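Local coordinates for protein methyltransferase 1 (Methanosarcina barkeri, PDB 2I2X) that catalyses the transfer of the methyl group of methanol to the corrinoid-bound cobalt(I) of its partner protein in methanogenesis, at residues Ile245-Ser250 against Ala367-Tyr372; Ala375-Gln380 against Ala397-Asn402. One frame throughout, in Å; residues are numbered along the deposited sequence.

Interaction 1: residues Ile245-Ser250 against Ala367-Tyr372; sequences IARAIS and AYMLAY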
loop_
_atom_site.group_PDB
_atom_site.type_symbol
_atom_site.label_atom_id
_atom_site.label_comp_id
_atom_site.label_asym_id
_atom_site.label_seq_id
_atom_site.Cartn_x
_atom_site.Cartn_y
_atom_site.Cartn_z
ATOM N N ILE A 245 9.814 -26.739 7.090
ATOM C CA ILE A 245 9.569 -27.798 8.064
ATOM C C ILE A 245 8.756 -27.239 9.227
ATOM O O ILE A 245 7.703 -27.798 9.579
ATOM C CB ILE A 245 10.859 -28.449 8.539
ATOM C CG1 ILE A 245 11.526 -29.200 7.382
ATOM C CG2 ILE A 245 10.578 -29.446 9.674
ATOM C CD1 ILE A 245 12.928 -29.628 7.690
ATOM N N ALA A 246 9.212 -26.125 9.803
ATOM C CA ALA A 246 8.440 -25.454 10.860
ATOM C C ALA A 246 6.994 -25.245 10.415
ATOM O O ALA A 246 6.083 -25.482 11.199
ATOM C CB ALA A 246 9.083 -24.132 11.299
ATOM N N ARG A 247 6.787 -24.872 9.151
ATOM C CA ARG A 247 5.432 -24.695 8.625
ATOM C C ARG A 247 4.597 -25.963 8.601
ATOM O O ARG A 247 3.411 -25.946 8.961
ATOM C CB ARG A 247 5.445 -24.099 7.221
ATOM C CG ARG A 247 4.054 -23.803 6.699
ATOM C CD ARG A 247 3.428 -22.605 7.392
ATOM N NE ARG A 247 4.181 -21.373 7.115
ATOM C CZ ARG A 247 4.006 -20.217 7.755
ATOM N NH1 ARG A 247 3.075 -20.117 8.705
ATOM N NH2 ARG A 247 4.767 -19.164 7.441
ATOM N N ALA A 248 5.204 -27.047 8.151
ATOM C CA ALA A 248 4.534 -28.325 8.090
ATOM C C ALA A 248 4.036 -28.776 9.471
ATOM O O ALA A 248 2.904 -29.213 9.611
ATOM C CB ALA A 248 5.461 -29.362 7.469
ATOM N N ILE A 249 4.877 -28.631 10.492
ATOM C CA ILE A 249 4.528 -28.983 11.891
ATOM C C ILE A 249 3.416 -28.097 12.462
ATOM O O ILE A 249 2.667 -28.528 13.371
ATOM C CB ILE A 249 5.805 -28.900 12.803
ATOM C CG1 ILE A 249 6.949 -29.693 12.138
ATOM C CG2 ILE A 249 5.506 -29.341 14.235
ATOM C CD1 ILE A 249 8.227 -29.942 12.991
ATOM N N SER A 250 3.302 -26.865 11.935
ATOM C CA SER A 250 2.342 -25.900 12.487
ATOM C C SER A 250 0.959 -26.329 12.096
ATOM O O SER A 250 -0.010 -26.053 12.807
ATOM C CB SER A 250 2.602 -24.480 11.987
ATOM O OG SER A 250 2.296 -24.354 10.597
ATOM N N ALA A 367 7.112 -22.192 -0.483
ATOM C CA ALA A 367 5.957 -22.030 -1.328
ATOM C C ALA A 367 5.582 -23.390 -1.920
ATOM O O ALA A 367 4.392 -23.794 -1.898
ATOM C CB ALA A 367 6.245 -21.015 -2.395
ATOM N N TYR A 368 6.599 -24.098 -2.422
ATOM C CA TYR A 368 6.414 -25.423 -2.980
ATOM C C TYR A 368 5.507 -26.339 -2.138
ATOM O O TYR A 368 4.577 -26.958 -2.666
ATOM C CB TYR A 368 7.777 -26.104 -3.203
ATOM C CG TYR A 368 7.659 -27.338 -4.061
ATOM C CD1 TYR A 368 7.725 -27.239 -5.457
ATOM C CD2 TYR A 368 7.442 -28.596 -3.490
ATOM C CE1 TYR A 368 7.570 -28.340 -6.269
ATOM C CE2 TYR A 368 7.302 -29.736 -4.315
ATOM C CZ TYR A 368 7.362 -29.585 -5.700
ATOM O OH TYR A 368 7.235 -30.662 -6.523
ATOM N N MET A 369 5.790 -26.439 -0.840
ATOM C CA MET A 369 5.018 -27.282 0.071
ATOM C C MET A 369 3.593 -26.771 0.237
ATOM O O MET A 369 2.664 -27.544 0.433
ATOM C CB MET A 369 5.713 -27.350 1.435
ATOM C CG MET A 369 5.097 -28.350 2.444
ATOM S SD MET A 369 3.755 -27.654 3.470
ATOM C CE MET A 369 4.697 -26.865 4.754
ATOM N N LEU A 370 3.409 -25.467 0.153
ATOM C CA LEU A 370 2.115 -24.890 0.453
ATOM C C LEU A 370 1.175 -24.952 -0.739
ATOM O O LEU A 370 -0.021 -24.680 -0.599
ATOM C CB LEU A 370 2.300 -23.449 0.923
ATOM C CG LEU A 370 2.060 -23.116 2.401
ATOM C CD1 LEU A 370 2.037 -24.306 3.263
ATOM C CD2 LEU A 370 3.019 -22.104 2.885
ATOM N N ALA A 371 1.713 -25.315 -1.908
ATOM C CA ALA A 371 0.896 -25.552 -3.115
ATOM C C ALA A 371 -0.207 -26.601 -2.834
ATOM O O ALA A 371 0.061 -27.639 -2.258
ATOM C CB ALA A 371 1.772 -25.978 -4.264
ATOM N N TYR A 372 -1.445 -26.298 -3.208
ATOM C CA TYR A 372 -2.600 -27.017 -2.686
ATOM C C TYR A 372 -2.503 -28.533 -2.886
ATOM O O TYR A 372 -2.995 -29.282 -2.043
ATOM C CB TYR A 372 -3.928 -26.446 -3.229
ATOM C CG TYR A 372 -4.174 -26.790 -4.684
ATOM C CD1 TYR A 372 -3.667 -25.980 -5.705
ATOM C CD2 TYR A 372 -4.879 -27.967 -5.045
ATOM C CE1 TYR A 372 -3.868 -26.320 -7.052
ATOM C CE2 TYR A 372 -5.075 -28.319 -6.385
ATOM C CZ TYR A 372 -4.572 -27.493 -7.388
ATOM O OH TYR A 372 -4.755 -27.837 -8.724
#
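Met369 drives its terminal methyl against the backbone of Ala248, and this is the tight part of the contact. Met369 CE lies 3.4 Å from Ala248 N and 3.8 Å from Ala248 CB, so the methyl rests on the helix surface beside the small side chain of Ala248. The backbones stay well apart, with 8.1 Å between Ala248 CA and Met369 CA, and the thioether spans that distance. It does so bent rather than stretched: CG stands anti to the backbone N (chi1 -173°), and then the chain turns at chi2 (-88°) and chi3 (-83°), which brings CE round onto the helix. Arg247 adds the flank of the seat, its CG 3.7 Å from Met369 CE, with the two side chains crossing at about a right angle.

The second half of the contact is looser. Leu370 offers CD1 to the same methylene, 4.0 Å from Arg247 CG, and its other branch, CD2, approaches the guanidinium obliquely. All four touching residues are buried, so the slack side faces protein rather than solvent; about 151 Å² is buried in all, and the touching side-chain atoms are mostly carbons. The polar end of Arg247 is satisfied away from this patch: its folded chain carries NH1 to a salt bridge with Glu272 and NH2 to a hydrogen bond with Asn224. Its aliphatic stem thus packs while its charge is held by others.

The Arg247 side chain comes within about 7 Å of those of Cys220 and Cys269, two zinc ligands, and about 9 Å from the zinc ion itself. This is apolar packing of a methionine side chain on helix 240-259, joining it to the turn that leads into helix 372-383, where Ala371 is the N-cap, on the flank of the enzyme's zinc site.

Interaction 2: residues Ala375-Gln380 against Ala397-Asn402; sequences AYRVGQ and AIECCN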
loop_
_atom_site.group_PDB
_atom_site.type_symbol
_atom_site.label_atom_id
_atom_site.label_comp_id
_atom_site.label_asym_id
_atom_site.label_seq_id
_atom_site.Cartn_x
_atom_site.Cartn_y
_atom_site.Cartn_z
ATOM N N ALA A 375 0.006 -29.388 -0.126
ATOM C CA ALA A 375 -0.646 -29.137 1.142
ATOM C C ALA A 375 -1.595 -30.309 1.496
ATOM O O ALA A 375 -1.635 -30.764 2.654
ATOM C CB ALA A 375 -1.382 -27.815 1.100
ATOM N N TYR A 376 -2.328 -30.795 0.495
ATOM C CA TYR A 376 -3.285 -31.885 0.661
ATOM C C TYR A 376 -2.537 -33.148 1.107
ATOM O O TYR A 376 -2.969 -33.856 2.017
ATOM C CB TYR A 376 -4.043 -32.144 -0.656
ATOM C CG TYR A 376 -5.108 -33.205 -0.547
ATOM C CD1 TYR A 376 -4.818 -34.566 -0.796
ATOM C CD2 TYR A 376 -6.409 -32.858 -0.172
ATOM C CE1 TYR A 376 -5.826 -35.563 -0.653
ATOM C CE2 TYR A 376 -7.420 -33.815 -0.045
ATOM C CZ TYR A 376 -7.140 -35.161 -0.271
ATOM O OH TYR A 376 -8.179 -36.064 -0.121
ATOM N N ARG A 377 -1.416 -33.413 0.456
ATOM C CA ARG A 377 -0.588 -34.573 0.761
ATOM C C ARG A 377 -0.105 -34.509 2.227
ATOM O O ARG A 377 -0.182 -35.512 2.953
ATOM C CB ARG A 377 0.572 -34.656 -0.233
ATOM C CG ARG A 377 1.553 -35.769 -0.014
ATOM C CD ARG A 377 2.667 -35.767 -1.063
ATOM N NE ARG A 377 3.819 -36.591 -0.672
ATOM C CZ ARG A 377 4.895 -36.820 -1.442
ATOM N NH1 ARG A 377 4.995 -36.288 -2.657
ATOM N NH2 ARG A 377 5.893 -37.575 -0.987
ATOM N N VAL A 378 0.340 -33.332 2.668
ATOM C CA VAL A 378 0.744 -33.150 4.051
ATOM C C VAL A 378 -0.454 -33.360 4.941
ATOM O O VAL A 378 -0.349 -34.012 5.954
ATOM C CB VAL A 378 1.378 -31.780 4.310
ATOM C CG1 VAL A 378 1.548 -31.530 5.821
ATOM C CG2 VAL A 378 2.718 -31.670 3.580
ATOM N N GLY A 379 -1.606 -32.848 4.518
ATOM C CA GLY A 379 -2.898 -33.207 5.114
ATOM C C GLY A 379 -3.093 -34.713 5.353
ATOM O O GLY A 379 -3.504 -35.109 6.461
ATOM N N GLN A 380 -2.809 -35.540 4.335
ATOM C CA GLN A 380 -3.024 -36.999 4.418
ATOM C C GLN A 380 -2.085 -37.653 5.449
ATOM O O GLN A 380 -2.447 -38.647 6.109
ATOM C CB GLN A 380 -2.825 -37.695 3.061
ATOM C CG GLN A 380 -3.944 -37.503 2.064
ATOM C CD GLN A 380 -3.557 -37.928 0.644
ATOM O OE1 GLN A 380 -2.492 -37.557 0.129
ATOM N NE2 GLN A 380 -4.432 -38.688 -0.002
ATOM N N ALA A 397 6.134 -33.301 9.193
ATOM C CA ALA A 397 7.509 -32.861 9.042
ATOM C C ALA A 397 8.287 -33.741 8.067
ATOM O O ALA A 397 9.049 -33.233 7.239
ATOM C CB ALA A 397 8.192 -32.855 10.425
ATOM N N ILE A 398 8.092 -35.061 8.153
ATOM C CA ILE A 398 8.832 -36.001 7.290
ATOM C C ILE A 398 8.263 -35.998 5.880
ATOM O O ILE A 398 9.009 -36.103 4.903
ATOM C CB ILE A 398 8.881 -37.450 7.879
ATOM C CG1 ILE A 398 9.825 -37.487 9.095
ATOM C CG2 ILE A 398 9.342 -38.466 6.812
ATOM C CD1 ILE A 398 9.666 -38.756 9.979
ATOM N N GLU A 399 6.935 -35.900 5.791
ATOM C CA GLU A 399 6.258 -35.803 4.512
ATOM C C GLU A 399 6.692 -34.525 3.787
ATOM O O GLU A 399 6.869 -34.512 2.561
ATOM C CB GLU A 399 4.747 -35.795 4.703
ATOM C CG GLU A 399 3.972 -36.036 3.423
ATOM C CD GLU A 399 3.997 -37.482 2.959
ATOM O OE1 GLU A 399 4.201 -38.400 3.799
ATOM O OE2 GLU A 399 3.795 -37.696 1.742
ATOM N N CYS A 400 6.861 -33.461 4.561
ATOM C CA CYS A 400 7.341 -32.208 4.021
ATOM C C CYS A 400 8.712 -32.409 3.365
ATOM O O CYS A 400 8.921 -31.994 2.211
ATOM C CB CYS A 400 7.389 -31.127 5.124
ATOM S SG CYS A 400 8.213 -29.564 4.639
ATOM N N CYS A 401 9.633 -33.017 4.107
ATOM C CA CYS A 401 10.975 -33.366 3.592
ATOM C C CYS A 401 10.903 -34.166 2.298
ATOM O O CYS A 401 11.635 -33.853 1.327
ATOM C CB CYS A 401 11.812 -34.130 4.627
ATOM S SG CYS A 401 12.247 -33.166 6.106
ATOM N N ASN A 402 10.019 -35.172 2.270
ATOM C CA ASN A 402 9.793 -35.958 1.052
ATOM C C ASN A 402 9.347 -35.094 -0.108
ATOM O O ASN A 402 9.872 -35.212 -1.223
ATOM C CB ASN A 402 8.776 -37.073 1.288
ATOM C CG ASN A 402 9.289 -38.137 2.264
ATOM O OD1 ASN A 402 10.512 -38.332 2.425
ATOM N ND2 ASN A 402 8.354 -38.828 2.917
#
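Arg377 and Glu399 meet through one edge of the guanidinium, and the geometry of that meeting defines the contact. The N-H of Arg377 NE points at Glu399 OE2 over 2.7 Å with an N-H...O angle of 179°. The oxygen lies in the guanidinium plane and accepts the hydrogen bond on its anti lone pair, the one turned away from OE1. This is a single-pronged salt bridge rather than a two-oxygen clasp: the carboxylate plane is swung 65° from the guanidinium plane, and the side chains cross at about a right angle.

The two chains reach this position differently. Arg377 runs extended from CG to NE, and Glu399 OE2 also sits 3.4 Å from Arg377 CG, tucked against the aliphatic stem. Glu399 leaves its backbone toward the other helix, and a bend at chi2 (75°) then sets the carboxylate beside NE. Beyond the bridge, Arg377 NH2 stands 3.7 Å from Asn402 CB, an oblique approach to that side chain's base. On the inner flank, Val378 CA faces Glu399 CG at 4.4 Å, close to where the backbones come nearest.

Glu406, farther along helix 389-409, forms a salt bridge with Arg377 NH1, so the guanidinium is gripped from two places and its rotation is probably restricted. Replacing Arg377 by an alanine would probably leave both Glu399 and Glu406 without their cationic mate and open a gap beside Asn402.

With axes 9.2 Å apart and running in roughly antiparallel sense, consecutive helices 372-383 and 389-409 form an alpha-hairpin, here joined at its partly exposed side by an interhelical salt bridge, within the helical part of a protein that combines a TIM barrel with a helix bundle.

The contacts follow one another along the chain: interaction 1 closes at Tyr372, and interaction 2 opens a few residues on at Ala375, within the helix that begins at Tyr372. Their centres are 8 Å apart and lie on the same side of the chain's centre. Helix 389-409 joins them, since Ala248 CB packs 3.5 Å from Cys400 CB and Ile249 CG1 3.8 Å from Ala397 CB; Met369 also touches Val378 and Cys400. Helices 240-259, 372-383 and 389-409 and the intervening turn therefore pack against one another as one cluster, running from the buried surroundings of the zinc site to the partly exposed, charged side of the hairpin.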